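Local coordinates for protein EpsJ (Vibrio vulnificus, PDB 2RET) that forms a complex with the pseudopilin EpsI and, as a pseudopilin itself, probably takes part in protein export through the type 2 secretion system, at residues I35-T40 and L143-A148; L51-D56 and G65-R70; D31-A36 and R163-P168; L125-Y130 and A147-E152. All coordinates share one frame; numbering follows the deposited sequence. Where two conformers were deposited one is given.

How the contacts relate
The centres of the four contacts lie 9 to 13 Å apart, so they form one continuous region where two antiparallel sheets and the last part of helix 10-32 meet. Contact 2 joins neighbouring strands of the sheet containing 49-56 and 64-74, contact 4 those of the sheet containing 122-130 and 148-155. Contacts 1 and 3 start from overlapping segments at and just after the last part of that helix, sharing I35 and A36, and reach late parts of the chain, so contact 2 is nested inside both. Contact 4 lies inside the loop closed by contact 3 and shares A147 and A148 with contact 1. EpsI touches contacts 1, 3 and 4, whereas no other chain of the assembly touches contact 2.

Contact 1. Residues I35-T40 and L143-A148; sequences IALRQT and LTLPAA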
loop_
_atom_site.group_PDB
_atom_site.type_symbol
_atom_site.label_atom_id
_atom_site.label_comp_id
_atom_site.label_asym_id
_atom_site.label_seq_id
_atom_site.Cartn_x
_atom_site.Cartn_y
_atom_site.Cartn_z
ATOM N N ILE B 35 11.381 -12.317 -2.416
ATOM C CA ILE B 35 12.725 -11.724 -2.488
ATOM C C ILE B 35 12.631 -10.203 -2.316
ATOM O O ILE B 35 11.784 -9.559 -2.935
ATOM C CB ILE B 35 13.447 -12.054 -3.838
ATOM C CG1 ILE B 35 13.690 -13.564 -3.940
ATOM C CG2 ILE B 35 14.803 -11.298 -3.959
ATOM C CD1 ILE B 35 14.577 -13.992 -5.165
ATOM N N ALA B 36 13.517 -9.645 -1.490
ATOM C CA ALA B 36 13.466 -8.233 -1.156
ATOM C C ALA B 36 14.636 -7.447 -1.789
ATOM O O ALA B 36 15.764 -7.933 -1.894
ATOM C CB ALA B 36 13.408 -8.047 0.372
ATOM N N LEU B 37 14.314 -6.237 -2.231
ATOM C CA LEU B 37 15.251 -5.252 -2.739
ATOM C C LEU B 37 16.015 -4.657 -1.560
ATOM O O LEU B 37 15.775 -3.538 -1.130
ATOM C CB LEU B 37 14.482 -4.183 -3.544
ATOM C CG LEU B 37 15.277 -3.306 -4.521
ATOM C CD1 LEU B 37 16.007 -4.159 -5.529
ATOM C CD2 LEU B 37 14.317 -2.295 -5.208
ATOM N N ARG B 38 16.951 -5.445 -1.041
ATOM C CA ARG B 38 17.698 -5.122 0.177
ATOM C C ARG B 38 19.054 -5.805 0.055
ATOM O O ARG B 38 19.132 -7.024 -0.049
ATOM C CB ARG B 38 16.903 -5.581 1.425
ATOM C CG ARG B 38 17.670 -5.764 2.757
ATOM C CD ARG B 38 18.395 -4.512 3.212
ATOM N NE ARG B 38 18.394 -4.293 4.671
ATOM C CZ ARG B 38 19.404 -4.547 5.509
ATOM N NH1 ARG B 38 20.541 -5.079 5.079
ATOM N NH2 ARG B 38 19.272 -4.268 6.806
ATOM N N GLN B 39 20.113 -5.010 0.013
ATOM C CA GLN B 39 21.471 -5.546 -0.094
ATOM C C GLN B 39 21.919 -6.191 1.223
ATOM O O GLN B 39 21.574 -5.713 2.309
ATOM C CB GLN B 39 22.452 -4.447 -0.472
ATOM C CG GLN B 39 22.399 -4.070 -1.931
ATOM C CD GLN B 39 23.234 -2.850 -2.235
ATOM O OE1 GLN B 39 23.535 -2.072 -1.352
ATOM N NE2 GLN B 39 23.603 -2.676 -3.493
ATOM N N THR B 40 22.686 -7.277 1.105
ATOM C CA THR B 40 23.190 -8.030 2.250
ATOM C C THR B 40 24.714 -8.187 2.096
ATOM O O THR B 40 25.236 -8.180 0.980
ATOM C CB THR B 40 22.443 -9.390 2.383
ATOM O OG1 THR B 40 22.156 -9.934 1.087
ATOM C CG2 THR B 40 21.108 -9.181 3.062
ATOM N N LEU B 143 22.059 -2.758 -8.128
ATOM C CA LEU B 143 21.041 -1.712 -8.036
ATOM C C LEU B 143 19.602 -2.188 -8.224
ATOM O O LEU B 143 18.688 -1.530 -7.780
ATOM C CB LEU B 143 21.353 -0.599 -9.046
ATOM C CG LEU B 143 22.719 0.079 -8.876
ATOM C CD1 LEU B 143 22.905 1.201 -9.904
ATOM C CD2 LEU B 143 22.898 0.571 -7.441
ATOM N N THR B 144 19.410 -3.319 -8.888
ATOM C CA THR B 144 18.080 -3.830 -9.221
ATOM C C THR B 144 18.127 -5.370 -9.268
ATOM O O THR B 144 19.176 -5.968 -9.513
ATOM C CB THR B 144 17.552 -3.218 -10.576
ATOM O OG1 THR B 144 16.154 -3.503 -10.741
ATOM C CG2 THR B 144 18.306 -3.794 -11.779
ATOM N N LEU B 145 16.998 -6.015 -9.009
ATOM C CA LEU B 145 16.927 -7.473 -9.054
ATOM C C LEU B 145 16.663 -7.868 -10.489
ATOM O O LEU B 145 16.202 -7.045 -11.271
ATOM C CB LEU B 145 15.818 -8.015 -8.138
ATOM C CG LEU B 145 16.073 -7.986 -6.610
ATOM C CD1 LEU B 145 14.775 -8.134 -5.874
ATOM C CD2 LEU B 145 17.097 -9.084 -6.168
ATOM N N PRO B 146 16.945 -9.131 -10.855
ATOM C CA PRO B 146 16.482 -9.588 -12.168
ATOM C C PRO B 146 14.951 -9.665 -12.192
ATOM O O PRO B 146 14.347 -9.934 -11.156
ATOM C CB PRO B 146 17.103 -10.994 -12.287
ATOM C CG PRO B 146 17.193 -11.442 -10.868
ATOM C CD PRO B 146 17.621 -10.205 -10.119
ATOM N N ALA B 147 14.332 -9.426 -13.349
ATOM C CA ALA B 147 12.866 -9.474 -13.472
ATOM C C ALA B 147 12.294 -10.872 -13.067
ATOM O O ALA B 147 11.172 -10.980 -12.579
ATOM C CB ALA B 147 12.437 -9.084 -14.941
ATOM N N ALA B 148 13.097 -11.912 -13.277
ATOM C CA ALA B 148 12.741 -13.306 -12.978
ATOM C C ALA B 148 13.991 -14.140 -12.648
ATOM O O ALA B 148 15.107 -13.813 -13.029
ATOM C CB ALA B 148 11.981 -13.937 -14.140
#
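L143 meets L37 through its backbone, the carbonyl O lying 4.4 Å from L37 CD1, while its own side chain stays farther from the segment 35-40. At T144 the same methyl touches the main chain again, with L37 CD1 4.2 Å from T144 CA. The T144 hydroxyl is engaged elsewhere, hydrogen-bonded to the carbonyl of G170. L145 carries most of the contact. Its CG is anti to the carbonyl carbon (chi1 -74°), and the branched end is thereby set between I35 and L37. CD1 of L145 packs against I35 CG2 at 3.7 Å, and the second methyl, CD2, approaches that same I35 CG2 to 3.9 Å. On the other flank L37 CD1 lies 4.0 Å from L145 CG, the two leucine side chains running antiparallel as they pass. With CG anti to the backbone N (chi1 -161°), the end of the L37 side chain comes nearer to L145 than its base does. L37 is also the centre of an inverse gamma turn, closed by a weak bond from R38 N to A36 O. P146 then leads the chain away from I35-T40, its ring packing on L52. The contact is thus an apolar loop-to-loop seam of the pseudopilin globular domain, joining the connection that follows the N-terminal helix to the loop entering strand 148-155.

Contact 2. Residues L51-D56 and G65-R70; sequences LLHWAD and GIMFAR
H53 and M67, the latter a selenomethionine, form the tightly packed centre of this antiparallel pair. Their side chains lie side by side on one face of the sheet. M67 bends at chi3 (66°), which brings its terminal methyl CE over the imidazole as a CH-pi contact, 3.5 Å from CE to the centroid of the H53 ring, with SE farther above the same ring. M67 O sits at the edge of that ring, in its plane, and also accepts the straight bond from H53 N, 2.8 Å long. The return bond from M67 N to H53 O completes the hydrogen-bonded pair, and A55 with G65 forms the next one. On the opposite face W54 turns the edge of its indole to I66, with W54 CE3 3.7 Å from I66 CB. The packing slackens toward L51. L52 CD2 still touches F68 CB at 3.9 Å, but beyond that pair the strands are joined by water: two molecules each bind L51 O, at 2.6 and 2.7 Å, and A69 N at 3.2 Å. The hairpin is held on both flanks within its sheet, H53 NE2 bonding to the hydroxyl of T40 beside strand 49-56, and strand 64-74 pairing along its other edge with strand 79-93. The face bearing L52, W54 and I66 is covered by strand 122-130 of the second sheet.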
loop_
_atom_site.group_PDB
_atom_site.type_symbol
_atom_site.label_atom_id
_atom_site.label_comp_id
_atom_site.label_asym_id
_atom_site.label_seq_id
_atom_site.Cartn_x
_atom_site.Cartn_y
_atom_site.Cartn_z
ATOM N N LEU B 51 22.760 -7.606 -3.680
ATOM C CA LEU B 51 21.347 -7.976 -3.735
ATOM C C LEU B 51 21.133 -9.523 -3.736
ATOM O O LEU B 51 20.368 -10.035 -2.932
ATOM C CB LEU B 51 20.691 -7.331 -4.952
ATOM C CG LEU B 51 20.111 -5.947 -4.704
ATOM C CD1 LEU B 51 19.603 -5.387 -6.037
ATOM C CD2 LEU B 51 18.999 -5.964 -3.612
ATOM N N LEU B 52 21.809 -10.229 -4.643
ATOM C CA LEU B 52 21.755 -11.707 -4.762
ATOM C C LEU B 52 23.183 -12.255 -4.751
ATOM O O LEU B 52 24.021 -11.805 -5.517
ATOM C CB LEU B 52 21.088 -12.202 -6.058
ATOM C CG LEU B 52 19.583 -12.015 -6.333
ATOM C CD1 LEU B 52 19.322 -11.991 -7.853
ATOM C CD2 LEU B 52 18.742 -13.083 -5.682
ATOM N N HIS B 53 23.431 -13.222 -3.875
ATOM C CA HIS B 53 24.719 -13.862 -3.769
ATOM C C HIS B 53 24.548 -15.241 -4.404
ATOM O O HIS B 53 23.622 -15.959 -4.097
ATOM C CB HIS B 53 25.171 -13.997 -2.297
ATOM C CG HIS B 53 25.115 -12.720 -1.517
ATOM N ND1 HIS B 53 26.233 -11.949 -1.253
ATOM C CD2 HIS B 53 24.071 -12.079 -0.944
ATOM C CE1 HIS B 53 25.872 -10.899 -0.542
ATOM N NE2 HIS B 53 24.566 -10.958 -0.340
ATOM N N TRP B 54 25.464 -15.573 -5.291
ATOM C CA TRP B 54 25.357 -16.751 -6.147
ATOM C C TRP B 54 26.771 -17.171 -6.557
ATOM O O TRP B 54 27.407 -16.513 -7.369
ATOM C CB TRP B 54 24.503 -16.476 -7.389
ATOM C CG TRP B 54 24.508 -17.618 -8.401
ATOM C CD1 TRP B 54 24.984 -17.574 -9.699
ATOM C CD2 TRP B 54 24.007 -18.939 -8.215
ATOM N NE1 TRP B 54 24.810 -18.794 -10.312
ATOM C CE2 TRP B 54 24.214 -19.647 -9.423
ATOM C CE3 TRP B 54 23.422 -19.605 -7.141
ATOM C CZ2 TRP B 54 23.866 -20.971 -9.571
ATOM C CZ3 TRP B 54 23.050 -20.907 -7.293
ATOM C CH2 TRP B 54 23.266 -21.587 -8.499
ATOM N N ALA B 55 27.270 -18.241 -5.954
ATOM C CA ALA B 55 28.664 -18.662 -6.217
ATOM C C ALA B 55 28.870 -20.086 -5.816
ATOM O O ALA B 55 28.153 -20.607 -4.972
ATOM C CB ALA B 55 29.669 -17.758 -5.482
ATOM N N ASP B 56 29.853 -20.720 -6.448
ATOM C CA ASP B 56 30.335 -22.026 -6.022
ATOM C C ASP B 56 30.757 -21.930 -4.564
ATOM O O ASP B 56 31.392 -20.955 -4.160
ATOM C CB ASP B 56 31.514 -22.469 -6.877
ATOM C CG ASP B 56 31.090 -23.081 -8.206
ATOM O OD1 ASP B 56 29.977 -23.625 -8.357
ATOM O OD2 ASP B 56 31.884 -23.018 -9.133
ATOM N N GLY B 65 25.803 -22.214 -4.231
ATOM C CA GLY B 65 24.887 -21.661 -3.231
ATOM C C GLY B 65 24.326 -20.303 -3.573
ATOM O O GLY B 65 24.929 -19.562 -4.317
ATOM N N ILE B 66 23.166 -19.980 -2.986
ATOM C CA ILE B 66 22.464 -18.698 -3.219
ATOM C C ILE B 66 22.083 -18.096 -1.863
ATOM O O ILE B 66 21.831 -18.811 -0.888
ATOM C CB ILE B 66 21.227 -18.847 -4.212
ATOM C CG1 ILE B 66 20.732 -17.496 -4.722
ATOM C CG2 ILE B 66 20.084 -19.621 -3.612
ATOM C CD1 ILE B 66 19.821 -17.585 -5.942
HETATM N N MSE B 67 22.105 -16.763 -1.794
HETATM C CA MSE B 67 21.703 -16.058 -0.599
HETATM C C MSE B 67 21.085 -14.749 -0.985
HETATM O O MSE B 67 21.601 -14.054 -1.860
HETATM C CB MSE B 67 22.882 -15.831 0.364
HETATM C CG MSE B 67 22.418 -15.343 1.770
HETATM SE SE MSE B 67 23.888 -14.976 3.014
HETATM C CE MSE B 67 24.781 -13.441 2.155
ATOM N N PHE B 68 20.012 -14.402 -0.273
ATOM C CA PHE B 68 19.252 -13.181 -0.518
ATOM C C PHE B 68 18.395 -12.740 0.695
ATOM O O PHE B 68 18.099 -13.526 1.603
ATOM C CB PHE B 68 18.384 -13.338 -1.794
ATOM C CG PHE B 68 17.456 -14.545 -1.782
ATOM C CD1 PHE B 68 17.842 -15.749 -2.378
ATOM C CD2 PHE B 68 16.186 -14.469 -1.211
ATOM C CE1 PHE B 68 16.993 -16.852 -2.386
ATOM C CE2 PHE B 68 15.327 -15.557 -1.215
ATOM C CZ PHE B 68 15.715 -16.746 -1.789
ATOM N N ALA B 69 18.005 -11.465 0.698
ATOM C CA ALA B 69 17.042 -10.923 1.687
ATOM C C ALA B 69 15.637 -11.284 1.252
ATOM O O ALA B 69 15.359 -11.361 0.084
ATOM C CB ALA B 69 17.220 -9.404 1.810
ATOM N N ARG B 70 14.735 -11.562 2.187
ATOM C CA ARG B 70 13.362 -11.768 1.816
ATOM C C ARG B 70 12.407 -11.057 2.785
ATOM O O ARG B 70 12.777 -10.827 3.954
ATOM C CB ARG B 70 13.049 -13.281 1.688
ATOM C CG ARG B 70 13.169 -14.111 2.957
ATOM C CD ARG B 70 12.249 -15.308 2.915
ATOM N NE ARG B 70 10.890 -14.915 3.145
ATOM C CZ ARG B 70 9.887 -15.696 3.564
ATOM N NH1 ARG B 70 10.010 -17.000 3.776
ATOM N NH2 ARG B 70 8.707 -15.147 3.732
HETATM O O HOH W 1 20.283 -9.566 -0.419
HETATM O O HOH W 2 17.828 -9.830 -2.077
#

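Contact 3. Residues D31-A36 and R163-P168; sequences DFRQIA and RTYLTP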
loop_
_atom_site.group_PDB
_atom_site.type_symbol
_atom_site.label_atom_id
_atom_site.label_comp_id
_atom_site.label_asym_id
_atom_site.label_seq_id
_atom_site.Cartn_x
_atom_site.Cartn_y
_atom_site.Cartn_z
ATOM N N ASP B 31 10.019 -18.440 -0.186
ATOM C CA ASP B 31 11.258 -17.655 -0.177
ATOM C C ASP B 31 11.467 -16.880 -1.480
ATOM O O ASP B 31 11.647 -15.677 -1.472
ATOM C CB ASP B 31 12.487 -18.543 0.065
ATOM C CG ASP B 31 12.614 -19.031 1.490
ATOM O OD1 ASP B 31 12.122 -18.377 2.441
ATOM O OD2 ASP B 31 13.259 -20.095 1.677
ATOM N N PHE B 32 11.465 -17.592 -2.589
ATOM C CA PHE B 32 11.785 -17.006 -3.861
ATOM C C PHE B 32 10.705 -16.065 -4.409
ATOM O O PHE B 32 11.007 -15.192 -5.252
ATOM C CB PHE B 32 12.131 -18.087 -4.868
ATOM C CG PHE B 32 13.453 -18.719 -4.633
ATOM C CD1 PHE B 32 14.602 -18.101 -5.060
ATOM C CD2 PHE B 32 13.548 -19.961 -4.029
ATOM C CE1 PHE B 32 15.836 -18.688 -4.850
ATOM C CE2 PHE B 32 14.783 -20.535 -3.782
ATOM C CZ PHE B 32 15.935 -19.896 -4.203
ATOM N N ARG B 33 9.463 -16.227 -3.964
ATOM C CA ARG B 33 8.430 -15.277 -4.332
ATOM C C ARG B 33 8.448 -13.984 -3.477
ATOM O O ARG B 33 7.769 -13.015 -3.824
ATOM C CB ARG B 33 7.044 -15.920 -4.279
ATOM C CG ARG B 33 6.782 -16.965 -5.336
ATOM C CD ARG B 33 5.447 -17.559 -5.029
ATOM N NE ARG B 33 4.974 -18.658 -5.864
ATOM C CZ ARG B 33 4.245 -18.524 -6.973
ATOM N NH1 ARG B 33 3.917 -17.339 -7.457
ATOM N NH2 ARG B 33 3.822 -19.612 -7.599
ATOM N N GLN B 34 9.192 -13.986 -2.376
ATOM C CA GLN B 34 9.229 -12.867 -1.451
ATOM C C GLN B 34 10.637 -12.264 -1.323
ATOM O O GLN B 34 11.004 -11.712 -0.275
ATOM C CB GLN B 34 8.661 -13.301 -0.089
ATOM C CG GLN B 34 7.200 -13.788 -0.225
ATOM C CD GLN B 34 6.381 -13.475 0.958
ATOM O OE1 GLN B 34 5.592 -12.508 0.976
ATOM N NE2 GLN B 34 6.547 -14.277 1.982
ATOM N N ILE B 35 11.381 -12.317 -2.416
ATOM C CA ILE B 35 12.725 -11.724 -2.488
ATOM C C ILE B 35 12.631 -10.203 -2.316
ATOM O O ILE B 35 11.784 -9.559 -2.935
ATOM C CB ILE B 35 13.447 -12.054 -3.838
ATOM C CG1 ILE B 35 13.690 -13.564 -3.940
ATOM C CG2 ILE B 35 14.803 -11.298 -3.959
ATOM C CD1 ILE B 35 14.577 -13.992 -5.165
ATOM N N ALA B 36 13.517 -9.645 -1.490
ATOM C CA ALA B 36 13.466 -8.233 -1.156
ATOM C C ALA B 36 14.636 -7.447 -1.789
ATOM O O ALA B 36 15.764 -7.933 -1.894
ATOM C CB ALA B 36 13.408 -8.047 0.372
ATOM N N ARG B 163 11.697 -24.204 -11.160
ATOM C CA ARG B 163 10.661 -23.201 -10.868
ATOM C C ARG B 163 11.139 -21.772 -11.201
ATOM O O ARG B 163 12.227 -21.384 -10.865
ATOM C CB ARG B 163 10.173 -23.290 -9.410
ATOM C CG ARG B 163 9.189 -24.448 -9.136
ATOM C CD ARG B 163 7.764 -24.215 -9.697
ATOM N NE ARG B 163 7.106 -23.135 -8.959
ATOM C CZ ARG B 163 6.907 -21.893 -9.391
ATOM N NH1 ARG B 163 6.344 -21.025 -8.558
ATOM N NH2 ARG B 163 7.245 -21.509 -10.616
ATOM N N THR B 164 10.289 -21.018 -11.884
ATOM C CA THR B 164 10.502 -19.640 -12.266
ATOM C C THR B 164 9.694 -18.709 -11.388
ATOM O O THR B 164 8.490 -18.881 -11.266
ATOM C CB THR B 164 10.002 -19.407 -13.724
ATOM O OG1 THR B 164 10.735 -20.271 -14.608
ATOM C CG2 THR B 164 10.205 -17.941 -14.143
ATOM N N TYR B 165 10.342 -17.685 -10.854
ATOM C CA TYR B 165 9.729 -16.769 -9.911
ATOM C C TYR B 165 9.986 -15.337 -10.348
ATOM O O TYR B 165 11.094 -15.028 -10.804
ATOM C CB TYR B 165 10.364 -16.949 -8.531
ATOM C CG TYR B 165 10.362 -18.338 -7.973
ATOM C CD1 TYR B 165 9.251 -18.826 -7.285
ATOM C CD2 TYR B 165 11.486 -19.149 -8.077
ATOM C CE1 TYR B 165 9.238 -20.101 -6.763
ATOM C CE2 TYR B 165 11.496 -20.417 -7.560
ATOM C CZ TYR B 165 10.377 -20.883 -6.877
ATOM O OH TYR B 165 10.379 -22.133 -6.327
ATOM N N LEU B 166 8.972 -14.472 -10.233
ATOM C CA LEU B 166 9.137 -13.051 -10.573
ATOM C C LEU B 166 9.520 -12.265 -9.341
ATOM O O LEU B 166 9.154 -12.635 -8.260
ATOM C CB LEU B 166 7.875 -12.461 -11.182
ATOM C CG LEU B 166 7.312 -13.139 -12.438
ATOM C CD1 LEU B 166 6.267 -12.213 -13.075
ATOM C CD2 LEU B 166 8.365 -13.521 -13.432
ATOM N N THR B 167 10.315 -11.215 -9.509
ATOM C CA THR B 167 10.782 -10.402 -8.401
ATOM C C THR B 167 10.028 -9.110 -8.365
ATOM O O THR B 167 9.351 -8.747 -9.334
ATOM C CB THR B 167 12.274 -10.033 -8.528
ATOM O OG1 THR B 167 12.479 -9.315 -9.749
ATOM C CG2 THR B 167 13.169 -11.277 -8.418
ATOM N N PRO B 168 10.109 -8.399 -7.232
ATOM C CA PRO B 168 9.494 -7.056 -7.209
ATOM C C PRO B 168 10.268 -6.014 -8.030
ATOM O O PRO B 168 11.507 -6.067 -8.128
ATOM C CB PRO B 168 9.480 -6.693 -5.733
ATOM C CG PRO B 168 10.629 -7.471 -5.138
ATOM C CD PRO B 168 10.670 -8.780 -5.919
HETATM O O HOH W 3 10.688 -12.709 -5.779
HETATM O O HOH W 4 6.663 -12.923 -6.594
#
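F32, in the last part of the long N-terminal helix of this pseudopilin fold, packs on Y165 of strand 159-166, the outermost strand, within this chain, of the four-stranded antiparallel sheet. Y165 has its CG anti to the carbonyl carbon (chi1 -54°), which turns the ring toward F32. Traced outward, its CB lies 3.8 Å from F32 O. At the ring base CD2 comes within 3.4 Å of F32 CB, which stands over the centre of one face in a CH-pi contact. Across the ring CD1 meets the aliphatic part of R33, 3.7 Å from R33 CG. Farther out, CE2 approaches F32 CG at 3.9 Å. The two aromatic planes are only 18° apart but slid past each other, so overlap is slight. R33 NE forms a salt bridge with D29 OD1. R163 was modelled in two conformers, and its close approach to R33 is doubtful in detail; in the conformer given, R163 NH1 also pairs with D29 OD1, and NH2 with N23 of the EpsI chain. Farther along, P168 CG comes within 3.2 Å of I35 O, and water links the backbones: one molecule donates to R33 O and L166 O, and a second to F32 O at 2.6 Å and to L166 O at 2.9 Å.

Contact 4. Residues L125-Y130 and A147-E152; sequences LNVRFY and AAISVE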
loop_
_atom_site.group_PDB
_atom_site.type_symbol
_atom_site.label_atom_id
_atom_site.label_comp_id
_atom_site.label_asym_id
_atom_site.label_seq_id
_atom_site.Cartn_x
_atom_site.Cartn_y
_atom_site.Cartn_z
ATOM N N LEU B 125 22.142 -27.715 -7.652
ATOM C CA LEU B 125 21.393 -26.504 -7.623
ATOM C C LEU B 125 21.946 -25.608 -8.733
ATOM O O LEU B 125 23.103 -25.302 -8.733
ATOM C CB LEU B 125 21.574 -25.820 -6.248
ATOM C CG LEU B 125 21.019 -24.391 -6.086
ATOM C CD1 LEU B 125 19.515 -24.392 -6.258
ATOM C CD2 LEU B 125 21.439 -23.737 -4.745
ATOM N N ASN B 126 21.097 -25.203 -9.665
ATOM C CA ASN B 126 21.436 -24.191 -10.652
ATOM C C ASN B 126 20.382 -23.071 -10.761
ATOM O O ASN B 126 19.202 -23.325 -10.830
ATOM C CB ASN B 126 21.617 -24.817 -12.023
ATOM C CG ASN B 126 22.274 -23.860 -13.012
ATOM O OD1 ASN B 126 23.328 -23.255 -12.736
ATOM N ND2 ASN B 126 21.643 -23.702 -14.160
ATOM N N VAL B 127 20.845 -21.839 -10.824
ATOM C CA VAL B 127 19.982 -20.669 -10.864
ATOM C C VAL B 127 20.383 -19.795 -12.033
ATOM O O VAL B 127 21.573 -19.604 -12.294
ATOM C CB VAL B 127 20.019 -19.871 -9.542
ATOM C CG1 VAL B 127 19.103 -18.633 -9.642
ATOM C CG2 VAL B 127 19.535 -20.748 -8.329
ATOM N N ARG B 128 19.372 -19.301 -12.752
ATOM C CA ARG B 128 19.544 -18.400 -13.877
ATOM C C ARG B 128 18.687 -17.176 -13.675
ATOM O O ARG B 128 17.671 -17.219 -13.021
ATOM C CB ARG B 128 19.192 -19.084 -15.166
ATOM C CG ARG B 128 20.210 -20.116 -15.577
ATOM C CD ARG B 128 19.576 -21.172 -16.427
ATOM N NE ARG B 128 19.643 -20.809 -17.826
ATOM C CZ ARG B 128 18.616 -20.711 -18.670
ATOM N NH1 ARG B 128 17.351 -20.945 -18.295
ATOM N NH2 ARG B 128 18.870 -20.359 -19.928
ATOM N N PHE B 129 19.136 -16.069 -14.243
ATOM C CA PHE B 129 18.590 -14.772 -13.980
ATOM C C PHE B 129 18.202 -14.168 -15.306
ATOM O O PHE B 129 19.001 -14.152 -16.260
ATOM C CB PHE B 129 19.654 -13.926 -13.284
ATOM C CG PHE B 129 20.285 -14.610 -12.105
ATOM C CD1 PHE B 129 21.475 -15.314 -12.250
ATOM C CD2 PHE B 129 19.667 -14.582 -10.863
ATOM C CE1 PHE B 129 22.065 -15.951 -11.174
ATOM C CE2 PHE B 129 20.239 -15.227 -9.768
ATOM C CZ PHE B 129 21.453 -15.897 -9.919
ATOM N N TYR B 130 16.970 -13.705 -15.373
ATOM C CA TYR B 130 16.467 -13.024 -16.528
ATOM C C TYR B 130 16.774 -11.543 -16.455
ATOM O O TYR B 130 16.236 -10.825 -15.592
ATOM C CB TYR B 130 14.959 -13.224 -16.698
ATOM C CG TYR B 130 14.472 -12.790 -18.069
ATOM C CD1 TYR B 130 14.917 -13.433 -19.219
ATOM C CD2 TYR B 130 13.581 -11.747 -18.219
ATOM C CE1 TYR B 130 14.483 -13.054 -20.468
ATOM C CE2 TYR B 130 13.146 -11.358 -19.479
ATOM C CZ TYR B 130 13.601 -12.014 -20.593
ATOM O OH TYR B 130 13.188 -11.636 -21.836
ATOM N N ALA B 147 14.332 -9.426 -13.349
ATOM C CA ALA B 147 12.866 -9.474 -13.472
ATOM C C ALA B 147 12.294 -10.872 -13.067
ATOM O O ALA B 147 11.172 -10.980 -12.579
ATOM C CB ALA B 147 12.437 -9.084 -14.941
ATOM N N ALA B 148 13.097 -11.912 -13.277
ATOM C CA ALA B 148 12.741 -13.306 -12.978
ATOM C C ALA B 148 13.991 -14.140 -12.648
ATOM O O ALA B 148 15.107 -13.813 -13.029
ATOM C CB ALA B 148 11.981 -13.937 -14.140
ATOM N N ILE B 149 13.762 -15.214 -11.909
ATOM C CA ILE B 149 14.779 -16.140 -11.457
ATOM C C ILE B 149 14.209 -17.548 -11.707
ATOM O O ILE B 149 13.063 -17.804 -11.430
ATOM C CB ILE B 149 15.088 -15.889 -9.926
ATOM C CG1 ILE B 149 15.737 -14.509 -9.750
ATOM C CG2 ILE B 149 16.098 -16.872 -9.344
ATOM C CD1 ILE B 149 15.387 -13.834 -8.418
ATOM N N SER B 150 15.030 -18.434 -12.244
ATOM C CA SER B 150 14.687 -19.833 -12.492
ATOM C C SER B 150 15.613 -20.636 -11.586
ATOM O O SER B 150 16.825 -20.531 -11.682
ATOM C CB SER B 150 14.931 -20.236 -13.973
ATOM O OG SER B 150 14.634 -21.631 -14.209
ATOM N N VAL B 151 15.007 -21.410 -10.701
ATOM C CA VAL B 151 15.704 -22.279 -9.786
ATOM C C VAL B 151 15.512 -23.703 -10.285
ATOM O O VAL B 151 14.400 -24.189 -10.345
ATOM C CB VAL B 151 15.180 -22.086 -8.339
ATOM C CG1 VAL B 151 15.949 -23.035 -7.363
ATOM C CG2 VAL B 151 15.352 -20.605 -7.938
ATOM N N GLU B 152 16.620 -24.345 -10.670
ATOM C CA GLU B 152 16.610 -25.724 -11.110
ATOM C C GLU B 152 17.325 -26.676 -10.140
ATOM O O GLU B 152 18.429 -26.439 -9.743
ATOM C CB GLU B 152 17.248 -25.825 -12.492
ATOM C CG GLU B 152 17.184 -27.230 -13.076
ATOM C CD GLU B 152 17.824 -27.285 -14.434
ATOM O OE1 GLU B 152 19.088 -27.232 -14.497
ATOM O OE2 GLU B 152 17.044 -27.354 -15.422
HETATM O O HOH W 5 17.919 -22.693 -13.446
HETATM O O HOH W 6 16.013 -7.922 -15.362
#
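V127 and I149 make the tightest touch of this strand pair, V127 CG1 standing 3.5 Å from I149 CG2, closer than usual carbon packing. Both methyls are anti to their own backbone N, V127 with chi1 179°, and the two side chains lie at a slant to each other on one face of the sheet. I149 also uses its other branch, with CG1 4.1 Å from F129 CD2. Farther along that face L125 CD1 packs on V151 CG1 at 4.0 Å. The register behind these contacts is set by the backbone: N126 and E152 exchange two bonds, as do R128 and S150, and that from N126 N to E152 O is almost perfectly straight (179°) at 2.9 Å. Y130 N also bonds to A148 O, but the bond from A147 N to Y130 O is weak, and a water bound to both atoms bridges the same pair. A second water bridges N126 O and S150 O. In the next shell, W54 of the other sheet meets F129 edge-to-face and also packs on V127, while I35 packs on I149. On the other face W135 lies against Y130, A148 and S150. Strand 159-166 extends the sheet beyond 148-155, giving the antiparallel C-terminal sheet of this pseudopilin, one face turned to the interior, with EpsI packing at Y130 and A147 through its L30 and along strand 159-166.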